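Local coordinates for quinone oxidoreductase (Thermus thermophilus, PDB 1IYZ), which binds NADPH and probably uses it to reduce quinones, as a member of the quinone oxidoreductase family, at residues 37-42 and 288-293; 119-124 and 213-218; 128-133 and 191-196. All blocks are in the same frame, centred on the assembly; numbering follows the deposited sequence.

Contact 1. Residues 37-42 and 288-293. With NDP (NADPH dihydro-nicotinamide-adenine-dinucleotide phosphate), chain B.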
loop_
_atom_site.group_PDB
_atom_site.type_symbol
_atom_site.label_atom_id
_atom_site.label_comp_id
_atom_site.label_asym_id
_atom_site.label_seq_id
_atom_site.Cartn_x
_atom_site.Cartn_y
_atom_site.Cartn_z
ATOM N N LEU A 37 4.681 -4.567 -19.032
ATOM C CA LEU A 37 4.147 -3.668 -20.049
ATOM C C LEU A 37 4.280 -2.210 -19.617
ATOM O O LEU A 37 4.178 -1.886 -18.437
ATOM C CB LEU A 37 2.682 -3.992 -20.350
ATOM C CG LEU A 37 2.378 -5.392 -20.889
ATOM C CD1 LEU A 37 0.930 -5.437 -21.341
ATOM C CD2 LEU A 37 3.295 -5.728 -22.059
ATOM N N ASN A 38 4.510 -1.338 -20.590
ATOM C CA ASN A 38 4.682 0.085 -20.340
ATOM C C ASN A 38 3.718 0.882 -21.188
ATOM O O ASN A 38 3.196 0.379 -22.180
ATOM C CB ASN A 38 6.109 0.497 -20.702
ATOM C CG ASN A 38 7.151 -0.212 -19.861
ATOM O OD1 ASN A 38 7.288 0.060 -18.660
ATOM N ND2 ASN A 38 7.889 -1.129 -20.483
ATOM N N PHE A 39 3.493 2.134 -20.811
ATOM C CA PHE A 39 2.593 2.988 -21.572
ATOM C C PHE A 39 3.213 3.223 -22.936
ATOM O O PHE A 39 2.519 3.435 -23.923
ATOM C CB PHE A 39 2.395 4.316 -20.860
ATOM C CG PHE A 39 1.114 4.994 -21.203
ATOM C CD1 PHE A 39 1.066 5.961 -22.202
ATOM C CD2 PHE A 39 -0.065 4.631 -20.556
ATOM C CE1 PHE A 39 -0.138 6.559 -22.556
ATOM C CE2 PHE A 39 -1.273 5.221 -20.900
ATOM C CZ PHE A 39 -1.313 6.189 -21.906
ATOM N N ALA A 40 4.536 3.170 -22.982
ATOM C CA ALA A 40 5.266 3.362 -24.226
ATOM C C ALA A 40 4.879 2.288 -25.242
ATOM O O ALA A 40 4.822 2.561 -26.439
ATOM C CB ALA A 40 6.779 3.318 -23.961
ATOM N N ASP A 41 4.621 1.072 -24.760
ATOM C CA ASP A 41 4.242 -0.041 -25.630
ATOM C C ASP A 41 2.916 0.292 -26.294
ATOM O O ASP A 41 2.692 0.008 -27.477
ATOM C CB ASP A 41 4.115 -1.343 -24.817
ATOM C CG ASP A 41 5.464 -1.836 -24.267
ATOM O OD1 ASP A 41 6.424 -1.999 -25.070
ATOM O OD2 ASP A 41 5.557 -2.066 -23.035
ATOM N N HIS A 42 2.035 0.907 -25.518
ATOM C CA HIS A 42 0.743 1.299 -26.024
ATOM C C HIS A 42 0.897 2.399 -27.075
ATOM O O HIS A 42 0.272 2.346 -28.135
ATOM C CB HIS A 42 -0.138 1.789 -24.876
ATOM C CG HIS A 42 -1.358 2.515 -25.339
ATOM N ND1 HIS A 42 -1.463 3.891 -25.300
ATOM C CD2 HIS A 42 -2.490 2.066 -25.932
ATOM C CE1 HIS A 42 -2.606 4.257 -25.852
ATOM N NE2 HIS A 42 -3.247 3.168 -26.245
ATOM N N ALA A 288 -5.441 -3.336 -19.715
ATOM C CA ALA A 288 -5.218 -3.026 -18.304
ATOM C C ALA A 288 -4.362 -1.767 -18.155
ATOM O O ALA A 288 -4.556 -0.974 -17.231
ATOM C CB ALA A 288 -4.551 -4.203 -17.613
ATOM N N LEU A 289 -3.413 -1.587 -19.068
ATOM C CA LEU A 289 -2.555 -0.405 -19.052
ATOM C C LEU A 289 -3.399 0.865 -19.070
ATOM O O LEU A 289 -3.046 1.866 -18.450
ATOM C CB LEU A 289 -1.640 -0.392 -20.278
ATOM C CG LEU A 289 -0.264 -1.048 -20.188
ATOM C CD1 LEU A 289 0.382 -1.032 -21.564
ATOM C CD2 LEU A 289 0.597 -0.308 -19.171
ATOM N N LEU A 290 -4.517 0.814 -19.788
ATOM C CA LEU A 290 -5.397 1.966 -19.917
ATOM C C LEU A 290 -6.462 2.084 -18.832
ATOM O O LEU A 290 -7.126 3.119 -18.728
ATOM C CB LEU A 290 -6.045 1.952 -21.302
ATOM C CG LEU A 290 -5.002 1.920 -22.426
ATOM C CD1 LEU A 290 -5.675 1.973 -23.791
ATOM C CD2 LEU A 290 -4.047 3.099 -22.254
ATOM N N ASP A 291 -6.622 1.037 -18.022
ATOM C CA ASP A 291 -7.606 1.062 -16.943
ATOM C C ASP A 291 -7.115 1.878 -15.755
ATOM O O ASP A 291 -6.252 1.437 -15.000
ATOM C CB ASP A 291 -7.943 -0.356 -16.486
ATOM C CG ASP A 291 -8.825 -0.372 -15.245
ATOM O OD1 ASP A 291 -9.659 0.544 -15.090
ATOM O OD2 ASP A 291 -8.694 -1.305 -14.425
ATOM N N ARG A 292 -7.676 3.070 -15.588
ATOM C CA ARG A 292 -7.276 3.949 -14.497
ATOM C C ARG A 292 -7.675 3.420 -13.135
ATOM O O ARG A 292 -7.487 4.084 -12.115
ATOM C CB ARG A 292 -7.848 5.348 -14.698
ATOM C CG ARG A 292 -7.368 5.978 -15.978
ATOM C CD ARG A 292 -7.621 7.466 -16.021
ATOM N NE ARG A 292 -6.789 8.200 -15.077
ATOM C CZ ARG A 292 -6.654 9.520 -15.097
ATOM N NH1 ARG A 292 -7.297 10.223 -16.014
ATOM N NH2 ARG A 292 -5.886 10.138 -14.206
ATOM N N GLY A 293 -8.229 2.218 -13.117
ATOM C CA GLY A 293 -8.604 1.630 -11.854
ATOM C C GLY A 293 -7.433 0.842 -11.307
ATOM O O GLY A 293 -7.261 0.751 -10.093
HETATM P PA NDP B . 1.418 3.390 -14.579
HETATM O O1A NDP B . 1.207 2.228 -14.129
HETATM O O2A NDP B . 1.765 4.703 -13.834
HETATM O O5B NDP B . -0.039 3.980 -15.404
HETATM C C5B NDP B . -0.336 5.285 -15.827
HETATM C C4B NDP B . -1.095 5.982 -14.740
HETATM O O4B NDP B . -1.077 7.331 -15.188
HETATM C C3B NDP B . -2.580 5.630 -14.577
HETATM O O3B NDP B . -2.713 4.463 -13.724
HETATM C C2B NDP B . -3.183 6.952 -14.127
HETATM O O2B NDP B . -3.196 6.971 -12.706
HETATM C C1B NDP B . -2.216 8.055 -14.742
HETATM N N9A NDP B . -3.041 8.759 -15.736
HETATM C C8A NDP B . -3.450 10.027 -15.704
HETATM N N7A NDP B . -4.223 10.281 -16.767
HETATM C C5A NDP B . -4.266 9.145 -17.427
HETATM C C6A NDP B . -4.986 8.926 -18.594
HETATM N N6A NDP B . -5.716 9.866 -19.183
HETATM N N1A NDP B . -4.912 7.691 -19.094
HETATM C C2A NDP B . -4.183 6.698 -18.513
HETATM N N3A NDP B . -3.499 6.920 -17.388
HETATM C C4A NDP B . -3.542 8.162 -16.821
HETATM O O3 NDP B . 2.303 3.776 -15.813
HETATM P PN NDP B . 3.197 3.127 -16.941
HETATM O O1N NDP B . 4.619 3.008 -16.680
HETATM O O2N NDP B . 2.556 3.145 -18.300
HETATM O O5D NDP B . 3.456 4.720 -17.239
HETATM C C5D NDP B . 2.438 5.729 -17.603
HETATM C C4D NDP B . 3.124 7.123 -17.806
HETATM O O4D NDP B . 4.534 7.034 -17.513
HETATM C C3D NDP B . 3.040 7.542 -19.274
HETATM O O3D NDP B . 2.714 8.928 -19.335
HETATM C C2D NDP B . 4.398 7.175 -19.816
HETATM O O2D NDP B . 4.663 7.797 -21.064
HETATM C C1D NDP B . 5.248 7.675 -18.594
HETATM N N1N NDP B . 6.662 7.191 -18.708
HETATM C C2N NDP B . 7.509 8.036 -19.466
HETATM C C3N NDP B . 8.896 7.630 -19.617
HETATM C C7N NDP B . 9.832 8.489 -20.393
HETATM O O7N NDP B . 10.864 8.061 -20.967
HETATM N N7N NDP B . 9.596 9.825 -20.497
HETATM C C4N NDP B . 9.309 6.429 -19.007
HETATM C C5N NDP B . 8.467 5.625 -18.277
HETATM C C6N NDP B . 7.139 6.002 -18.122
HETATM P P2B NDP B . -4.334 7.852 -11.868
HETATM O O1X NDP B . -3.855 7.835 -10.470
HETATM O O2X NDP B . -4.315 9.193 -12.467
HETATM O O3X NDP B . -5.587 7.114 -12.119
#
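L289 and L290, on the last turn of helix 282-290, carry the apolar part of this contact against the start of helix 39-46. L289 points toward the partner segment, its CD1 lying 3.9 Å from CB of L37 and beside the backbone carbonyl of N38. L290 works between two rings. Its CD2 makes a CH-pi contact with H42, 3.9 Å from the ring centroid and 2° off the normal, and the same methyl lies 3.7 Å from CE2 of F39. The other methyl, CD1, reaches H42 NE2 at 3.7 Å. H42 offers its face because its CG is anti to the backbone N (chi1 166°).

Polar bonds hold the first segment from within and from outside: N38 N donates to D41 OD2 at 2.8 Å, while OD1 of N38 accepts from K297.

The remaining interactions are with NADPH. C5A of the adenine lies over one face of the R292 guanidinium, 3.3 Å above its plane, while NE makes a weak bond to O3X of the 2'-phosphate at 3.4 Å and NH2 is modelled, less surely, against O2X. A leucine in place of R292 would probably lose the positive charge facing that phosphate and leave it with fewer donors. The arrangement belongs to the NADPH cleft of the family, where F39 and R292 are cofactor-binding residues and the 2'-phosphate arginine is consistent with NADPH use.

Contact 2. Residues 119-124 and 213-218. With NDP (NADPH dihydro-nicotinamide-adenine-dinucleotide phosphate), chain B.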
loop_
_atom_site.group_PDB
_atom_site.type_symbol
_atom_site.label_atom_id
_atom_site.label_comp_id
_atom_site.label_asym_id
_atom_site.label_seq_id
_atom_site.Cartn_x
_atom_site.Cartn_y
_atom_site.Cartn_z
ATOM N N LYS A 119 17.631 12.496 -10.570
ATOM C CA LYS A 119 19.043 12.877 -10.637
ATOM C C LYS A 119 19.233 14.064 -11.581
ATOM O O LYS A 119 19.951 15.018 -11.268
ATOM C CB LYS A 119 19.891 11.693 -11.101
ATOM N N ARG A 120 18.579 14.010 -12.734
ATOM C CA ARG A 120 18.694 15.084 -13.696
ATOM C C ARG A 120 18.127 16.379 -13.115
ATOM O O ARG A 120 18.602 17.467 -13.437
ATOM C CB ARG A 120 17.972 14.711 -14.982
ATOM N N ALA A 121 17.120 16.265 -12.256
ATOM C CA ALA A 121 16.509 17.444 -11.644
ATOM C C ALA A 121 17.236 17.787 -10.350
ATOM O O ALA A 121 16.761 18.574 -9.529
ATOM C CB ALA A 121 15.045 17.191 -11.367
ATOM N N GLN A 122 18.399 17.175 -10.179
ATOM C CA GLN A 122 19.231 17.408 -9.013
ATOM C C GLN A 122 18.485 17.444 -7.677
ATOM O O GLN A 122 18.652 18.370 -6.879
ATOM C CB GLN A 122 20.012 18.702 -9.203
ATOM C CG GLN A 122 20.781 18.745 -10.502
ATOM C CD GLN A 122 21.934 19.705 -10.433
ATOM O OE1 GLN A 122 22.889 19.493 -9.681
ATOM N NE2 GLN A 122 21.857 20.776 -11.209
ATOM N N ALA A 123 17.672 16.421 -7.438
ATOM C CA ALA A 123 16.911 16.315 -6.205
ATOM C C ALA A 123 17.870 16.153 -5.035
ATOM O O ALA A 123 18.667 15.217 -5.004
ATOM C CB ALA A 123 15.981 15.120 -6.280
ATOM N N ARG A 124 17.798 17.064 -4.073
ATOM C CA ARG A 124 18.660 16.990 -2.900
ATOM C C ARG A 124 17.870 16.496 -1.694
ATOM O O ARG A 124 16.674 16.769 -1.569
ATOM C CB ARG A 124 19.272 18.363 -2.599
ATOM C CG ARG A 124 20.750 18.467 -2.939
ATOM C CD ARG A 124 21.020 18.161 -4.413
ATOM N NE ARG A 124 22.425 17.828 -4.661
ATOM C CZ ARG A 124 22.941 17.561 -5.862
ATOM N NH1 ARG A 124 22.175 17.585 -6.950
ATOM N NH2 ARG A 124 24.233 17.271 -5.974
ATOM N N ARG A 213 11.982 22.612 -9.962
ATOM C CA ARG A 213 12.081 22.108 -11.321
ATOM C C ARG A 213 11.030 21.044 -11.598
ATOM O O ARG A 213 10.806 20.143 -10.790
ATOM C CB ARG A 213 13.479 21.554 -11.588
ATOM C CG ARG A 213 14.192 21.048 -10.365
ATOM C CD ARG A 213 15.160 22.077 -9.824
ATOM N NE ARG A 213 14.997 22.270 -8.383
ATOM C CZ ARG A 213 15.308 21.371 -7.451
ATOM N NH1 ARG A 213 15.820 20.189 -7.788
ATOM N NH2 ARG A 213 15.083 21.650 -6.175
ATOM N N LEU A 214 10.365 21.169 -12.741
ATOM C CA LEU A 214 9.339 20.216 -13.134
ATOM C C LEU A 214 9.927 19.305 -14.199
ATOM O O LEU A 214 10.462 19.779 -15.194
ATOM C CB LEU A 214 8.111 20.954 -13.677
ATOM C CG LEU A 214 6.962 20.135 -14.288
ATOM C CD1 LEU A 214 5.689 20.964 -14.301
ATOM C CD2 LEU A 214 7.326 19.699 -15.708
ATOM N N VAL A 215 9.858 17.998 -13.977
ATOM C CA VAL A 215 10.381 17.049 -14.946
ATOM C C VAL A 215 9.228 16.554 -15.804
ATOM O O VAL A 215 8.277 15.955 -15.300
ATOM C CB VAL A 215 11.031 15.854 -14.252
ATOM C CG1 VAL A 215 11.647 14.920 -15.288
ATOM C CG2 VAL A 215 12.067 16.343 -13.260
ATOM N N TYR A 216 9.304 16.814 -17.100
ATOM C CA TYR A 216 8.252 16.401 -18.010
ATOM C C TYR A 216 8.516 14.969 -18.447
ATOM O O TYR A 216 9.318 14.717 -19.344
ATOM C CB TYR A 216 8.228 17.335 -19.213
ATOM C CG TYR A 216 6.872 17.456 -19.832
ATOM C CD1 TYR A 216 6.278 16.373 -20.472
ATOM C CD2 TYR A 216 6.162 18.641 -19.745
ATOM C CE1 TYR A 216 5.001 16.469 -21.011
ATOM C CE2 TYR A 216 4.887 18.751 -20.277
ATOM C CZ TYR A 216 4.310 17.663 -20.908
ATOM O OH TYR A 216 3.037 17.774 -21.416
ATOM N N ILE A 217 7.831 14.029 -17.812
ATOM C CA ILE A 217 8.026 12.616 -18.114
ATOM C C ILE A 217 7.006 12.026 -19.080
ATOM O O ILE A 217 7.284 11.037 -19.754
ATOM C CB ILE A 217 8.039 11.798 -16.811
ATOM C CG1 ILE A 217 9.212 12.244 -15.947
ATOM C CG2 ILE A 217 8.177 10.329 -17.109
ATOM C CD1 ILE A 217 9.241 11.584 -14.596
ATOM N N GLY A 218 5.830 12.635 -19.154
ATOM C CA GLY A 218 4.814 12.133 -20.055
ATOM C C GLY A 218 3.620 13.047 -20.230
ATOM O O GLY A 218 3.443 14.029 -19.505
HETATM P PA NDP B . 1.418 3.390 -14.579
HETATM O O1A NDP B . 1.207 2.228 -14.129
HETATM O O2A NDP B . 1.765 4.703 -13.834
HETATM O O5B NDP B . -0.039 3.980 -15.404
HETATM C C5B NDP B . -0.336 5.285 -15.827
HETATM C C4B NDP B . -1.095 5.982 -14.740
HETATM O O4B NDP B . -1.077 7.331 -15.188
HETATM C C3B NDP B . -2.580 5.630 -14.577
HETATM O O3B NDP B . -2.713 4.463 -13.724
HETATM C C2B NDP B . -3.183 6.952 -14.127
HETATM O O2B NDP B . -3.196 6.971 -12.706
HETATM C C1B NDP B . -2.216 8.055 -14.742
HETATM N N9A NDP B . -3.041 8.759 -15.736
HETATM C C8A NDP B . -3.450 10.027 -15.704
HETATM N N7A NDP B . -4.223 10.281 -16.767
HETATM C C5A NDP B . -4.266 9.145 -17.427
HETATM C C6A NDP B . -4.986 8.926 -18.594
HETATM N N6A NDP B . -5.716 9.866 -19.183
HETATM N N1A NDP B . -4.912 7.691 -19.094
HETATM C C2A NDP B . -4.183 6.698 -18.513
HETATM N N3A NDP B . -3.499 6.920 -17.388
HETATM C C4A NDP B . -3.542 8.162 -16.821
HETATM O O3 NDP B . 2.303 3.776 -15.813
HETATM P PN NDP B . 3.197 3.127 -16.941
HETATM O O1N NDP B . 4.619 3.008 -16.680
HETATM O O2N NDP B . 2.556 3.145 -18.300
HETATM O O5D NDP B . 3.456 4.720 -17.239
HETATM C C5D NDP B . 2.438 5.729 -17.603
HETATM C C4D NDP B . 3.124 7.123 -17.806
HETATM O O4D NDP B . 4.534 7.034 -17.513
HETATM C C3D NDP B . 3.040 7.542 -19.274
HETATM O O3D NDP B . 2.714 8.928 -19.335
HETATM C C2D NDP B . 4.398 7.175 -19.816
HETATM O O2D NDP B . 4.663 7.797 -21.064
HETATM C C1D NDP B . 5.248 7.675 -18.594
HETATM N N1N NDP B . 6.662 7.191 -18.708
HETATM C C2N NDP B . 7.509 8.036 -19.466
HETATM C C3N NDP B . 8.896 7.630 -19.617
HETATM C C7N NDP B . 9.832 8.489 -20.393
HETATM O O7N NDP B . 10.864 8.061 -20.967
HETATM N N7N NDP B . 9.596 9.825 -20.497
HETATM C C4N NDP B . 9.309 6.429 -19.007
HETATM C C5N NDP B . 8.467 5.625 -18.277
HETATM C C6N NDP B . 7.139 6.002 -18.122
HETATM P P2B NDP B . -4.334 7.852 -11.868
HETATM O O1X NDP B . -3.855 7.835 -10.470
HETATM O O2X NDP B . -4.315 9.193 -12.467
HETATM O O3X NDP B . -5.587 7.114 -12.119
#
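R213, near the start of strand 212-216, reaches over to A121, the first residue past helix 108-120. Its CB is directed toward the helix terminus, and CG then lies 4.1 Å from CB of A121 and 3.7 Å from O of the same alanine. CD runs on past that carbonyl. The chain bends at chi2 and chi3, and NE meets the backbone carbonyl of G211, two residues back along the chain. At the tip the two amino groups part: NH2 forms a salt bridge with E127, and NH1 gives its hydrogen to A121 O at 2.6 Å. The acceptor sits only 3° from the guanidinium plane and NH1 approaches nearly along the C=O axis, although the bond is bent at the hydrogen, 131°.

A121 precedes the C-prime residue, Q122 with positive phi, of a Schellman motif. The turn is closed by Q122 N to K119 O and A123 N to L118 O, so the arginine grips a helix end that already caps itself.

Two residues further along the strand, V215 also points toward the helix. With CG1 anti to the backbone N (chi1 -176°), the other branch, CG2, is turned to CB of A121 and packs 3.6 Å from it. Past the strand, I217 turns to the cofactor: its O accepts a bond from N7N of the nicotinamide carboxamide at 2.7 Å, and its CG2 lies 3.4 Å from C2N.

Contact 3. Residues 128-133 and 191-196. With NDP (NADPH dihydro-nicotinamide-adenine-dinucleotide phosphate), chain B.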
loop_
_atom_site.group_PDB
_atom_site.type_symbol
_atom_site.label_atom_id
_atom_site.label_comp_id
_atom_site.label_asym_id
_atom_site.label_seq_id
_atom_site.Cartn_x
_atom_site.Cartn_y
_atom_site.Cartn_z
ATOM N N LYS A 128 11.048 18.639 -1.410
ATOM C CA LYS A 128 9.675 18.192 -1.562
ATOM C C LYS A 128 9.375 17.834 -3.011
ATOM O O LYS A 128 9.590 18.646 -3.907
ATOM C CB LYS A 128 8.741 19.309 -1.100
ATOM C CG LYS A 128 8.893 19.653 0.370
ATOM C CD LYS A 128 8.279 20.999 0.703
ATOM C CE LYS A 128 9.110 22.135 0.137
ATOM N NZ LYS A 128 8.500 23.477 0.382
ATOM N N VAL A 129 8.885 16.622 -3.250
ATOM C CA VAL A 129 8.562 16.227 -4.614
ATOM C C VAL A 129 7.146 15.684 -4.769
ATOM O O VAL A 129 6.687 14.851 -3.990
ATOM C CB VAL A 129 9.560 15.187 -5.168
ATOM C CG1 VAL A 129 9.514 13.919 -4.350
ATOM C CG2 VAL A 129 9.231 14.890 -6.621
ATOM N N LEU A 130 6.462 16.178 -5.791
ATOM C CA LEU A 130 5.100 15.760 -6.090
ATOM C C LEU A 130 5.147 14.645 -7.137
ATOM O O LEU A 130 5.598 14.873 -8.260
ATOM C CB LEU A 130 4.298 16.940 -6.654
ATOM C CG LEU A 130 2.779 16.849 -6.888
ATOM C CD1 LEU A 130 2.441 17.725 -8.080
ATOM C CD2 LEU A 130 2.311 15.441 -7.169
ATOM N N VAL A 131 4.688 13.451 -6.765
ATOM C CA VAL A 131 4.648 12.328 -7.698
ATOM C C VAL A 131 3.198 12.088 -8.115
ATOM O O VAL A 131 2.359 11.727 -7.281
ATOM C CB VAL A 131 5.199 11.031 -7.058
ATOM C CG1 VAL A 131 4.864 9.821 -7.946
ATOM C CG2 VAL A 131 6.703 11.143 -6.867
ATOM N N GLN A 132 2.898 12.302 -9.395
ATOM C CA GLN A 132 1.538 12.098 -9.898
ATOM C C GLN A 132 1.371 10.634 -10.286
ATOM O O GLN A 132 2.365 9.898 -10.363
ATOM C CB GLN A 132 1.273 12.973 -11.116
ATOM C CG GLN A 132 1.553 14.451 -10.923
ATOM C CD GLN A 132 1.317 15.225 -12.205
ATOM O OE1 GLN A 132 1.746 14.800 -13.280
ATOM N NE2 GLN A 132 0.634 16.357 -12.103
ATOM N N ALA A 133 0.128 10.212 -10.534
ATOM C CA ALA A 133 -0.148 8.817 -10.889
ATOM C C ALA A 133 0.656 7.932 -9.940
ATOM O O ALA A 133 1.194 6.898 -10.335
ATOM C CB ALA A 133 0.259 8.554 -12.325
ATOM N N ASP A 191 9.499 21.597 -4.604
ATOM C CA ASP A 191 10.824 21.780 -5.173
ATOM C C ASP A 191 10.913 20.994 -6.474
ATOM O O ASP A 191 11.641 21.378 -7.391
ATOM C CB ASP A 191 11.903 21.289 -4.201
ATOM C CG ASP A 191 11.918 22.074 -2.899
ATOM O OD1 ASP A 191 12.105 23.312 -2.950
ATOM O OD2 ASP A 191 11.747 21.457 -1.823
ATOM N N LEU A 192 10.149 19.905 -6.550
ATOM C CA LEU A 192 10.142 19.030 -7.719
ATOM C C LEU A 192 8.773 18.486 -8.100
ATOM O O LEU A 192 7.928 18.211 -7.246
ATOM C CB LEU A 192 11.072 17.840 -7.477
ATOM C CG LEU A 192 12.563 18.155 -7.450
ATOM C CD1 LEU A 192 13.303 17.135 -6.597
ATOM C CD2 LEU A 192 13.083 18.182 -8.879
ATOM N N VAL A 193 8.561 18.318 -9.397
ATOM C CA VAL A 193 7.312 17.765 -9.879
ATOM C C VAL A 193 7.567 16.815 -11.033
ATOM O O VAL A 193 8.160 17.196 -12.043
ATOM C CB VAL A 193 6.341 18.861 -10.354
ATOM C CG1 VAL A 193 5.188 18.232 -11.105
ATOM C CG2 VAL A 193 5.820 19.640 -9.165
ATOM N N LEU A 194 7.137 15.570 -10.874
ATOM C CA LEU A 194 7.289 14.584 -11.932
ATOM C C LEU A 194 5.968 14.591 -12.698
ATOM O O LEU A 194 4.965 14.051 -12.241
ATOM C CB LEU A 194 7.589 13.211 -11.326
ATOM C CG LEU A 194 8.801 13.251 -10.390
ATOM C CD1 LEU A 194 9.109 11.858 -9.842
ATOM C CD2 LEU A 194 9.998 13.809 -11.150
ATOM N N GLU A 195 5.978 15.235 -13.859
ATOM C CA GLU A 195 4.788 15.375 -14.700
ATOM C C GLU A 195 4.545 14.229 -15.655
ATOM O O GLU A 195 5.276 14.068 -16.631
ATOM C CB GLU A 195 4.881 16.661 -15.515
ATOM C CG GLU A 195 4.046 17.797 -14.990
ATOM C CD GLU A 195 2.572 17.572 -15.213
ATOM O OE1 GLU A 195 2.206 17.184 -16.341
ATOM O OE2 GLU A 195 1.780 17.792 -14.269
ATOM N N VAL A 196 3.509 13.440 -15.392
ATOM C CA VAL A 196 3.191 12.326 -16.271
ATOM C C VAL A 196 1.841 12.578 -16.927
ATOM O O VAL A 196 1.447 11.867 -17.851
ATOM C CB VAL A 196 3.155 10.984 -15.502
ATOM C CG1 VAL A 196 4.494 10.731 -14.832
ATOM C CG2 VAL A 196 2.053 11.007 -14.473
HETATM P PA NDP B . 1.418 3.390 -14.579
HETATM O O1A NDP B . 1.207 2.228 -14.129
HETATM O O2A NDP B . 1.765 4.703 -13.834
HETATM O O5B NDP B . -0.039 3.980 -15.404
HETATM C C5B NDP B . -0.336 5.285 -15.827
HETATM C C4B NDP B . -1.095 5.982 -14.740
HETATM O O4B NDP B . -1.077 7.331 -15.188
HETATM C C3B NDP B . -2.580 5.630 -14.577
HETATM O O3B NDP B . -2.713 4.463 -13.724
HETATM C C2B NDP B . -3.183 6.952 -14.127
HETATM O O2B NDP B . -3.196 6.971 -12.706
HETATM C C1B NDP B . -2.216 8.055 -14.742
HETATM N N9A NDP B . -3.041 8.759 -15.736
HETATM C C8A NDP B . -3.450 10.027 -15.704
HETATM N N7A NDP B . -4.223 10.281 -16.767
HETATM C C5A NDP B . -4.266 9.145 -17.427
HETATM C C6A NDP B . -4.986 8.926 -18.594
HETATM N N6A NDP B . -5.716 9.866 -19.183
HETATM N N1A NDP B . -4.912 7.691 -19.094
HETATM C C2A NDP B . -4.183 6.698 -18.513
HETATM N N3A NDP B . -3.499 6.920 -17.388
HETATM C C4A NDP B . -3.542 8.162 -16.821
HETATM O O3 NDP B . 2.303 3.776 -15.813
HETATM P PN NDP B . 3.197 3.127 -16.941
HETATM O O1N NDP B . 4.619 3.008 -16.680
HETATM O O2N NDP B . 2.556 3.145 -18.300
HETATM O O5D NDP B . 3.456 4.720 -17.239
HETATM C C5D NDP B . 2.438 5.729 -17.603
HETATM C C4D NDP B . 3.124 7.123 -17.806
HETATM O O4D NDP B . 4.534 7.034 -17.513
HETATM C C3D NDP B . 3.040 7.542 -19.274
HETATM O O3D NDP B . 2.714 8.928 -19.335
HETATM C C2D NDP B . 4.398 7.175 -19.816
HETATM O O2D NDP B . 4.663 7.797 -21.064
HETATM C C1D NDP B . 5.248 7.675 -18.594
HETATM N N1N NDP B . 6.662 7.191 -18.708
HETATM C C2N NDP B . 7.509 8.036 -19.466
HETATM C C3N NDP B . 8.896 7.630 -19.617
HETATM C C7N NDP B . 9.832 8.489 -20.393
HETATM O O7N NDP B . 10.864 8.061 -20.967
HETATM N N7N NDP B . 9.596 9.825 -20.497
HETATM C C4N NDP B . 9.309 6.429 -19.007
HETATM C C5N NDP B . 8.467 5.625 -18.277
HETATM C C6N NDP B . 7.139 6.002 -18.122
HETATM P P2B NDP B . -4.334 7.852 -11.868
HETATM O O1X NDP B . -3.855 7.835 -10.470
HETATM O O2X NDP B . -4.315 9.193 -12.467
HETATM O O3X NDP B . -5.587 7.114 -12.119
#
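Strands 128-131 and 190-195 are the central neighbours of a Rossmann fold, the place where its strand order 3-2-1-4-5-6 passes from one half to the other. They run parallel, and K128 O receives L192 N at 3.0 Å, L130 N donates to L192 O at 2.9 Å, and L194 N reaches L130 O at 3.1 Å. At the entry to the ladder D191 OD2 takes K128 N through its anti lone pair, almost straight at 176°; the lysine's NZ is held instead by the carbonyls of W187 and G189.

Beyond the ladder Q132 has CG beside its backbone N, anti to the carbonyl carbon (chi1 -54°), and an extended chain from there brings the amide to V196. Its OE1 accepts V196 N at 3.1 Å, while NE2 makes a weak bond to E195 OE2, with amide and carboxylate planes 70° apart. OE2 is also bonded by S204.

V129 packs its CG2 3.6 Å from CB of L192, and with V131 and L194 it faces helix 137-148. L130 and V193 lie side by side on the opposite face. Further on, A133 CB comes 3.4 Å from O4B of NADPH. Strand 152-157 flanks the pair beyond 128-131, and strand 212-216 beyond 190-195.

NADPH is the common element: contact 1 meets its 2'-phosphate and adenine and, less surely, its pyrophosphate, contact 2 its nicotinamide carboxamide, and contact 3 approaches both of its riboses. Contacts 2 and 3 are continuous, their centres 8 Å apart. V215 N and V193 O, 2.7 Å apart, and V215 O and E195 N, 2.8 Å apart, probably bond the strands, while L192 packs against A121 and A123. Contact 1 stands away from both, its centre 23 Å from contact 2 and 20 Å from contact 3, with nearest atoms about 8 and 7 Å apart. The cofactor thus spans the gap between 37-42 with 288-293 and the Rossmann sheet.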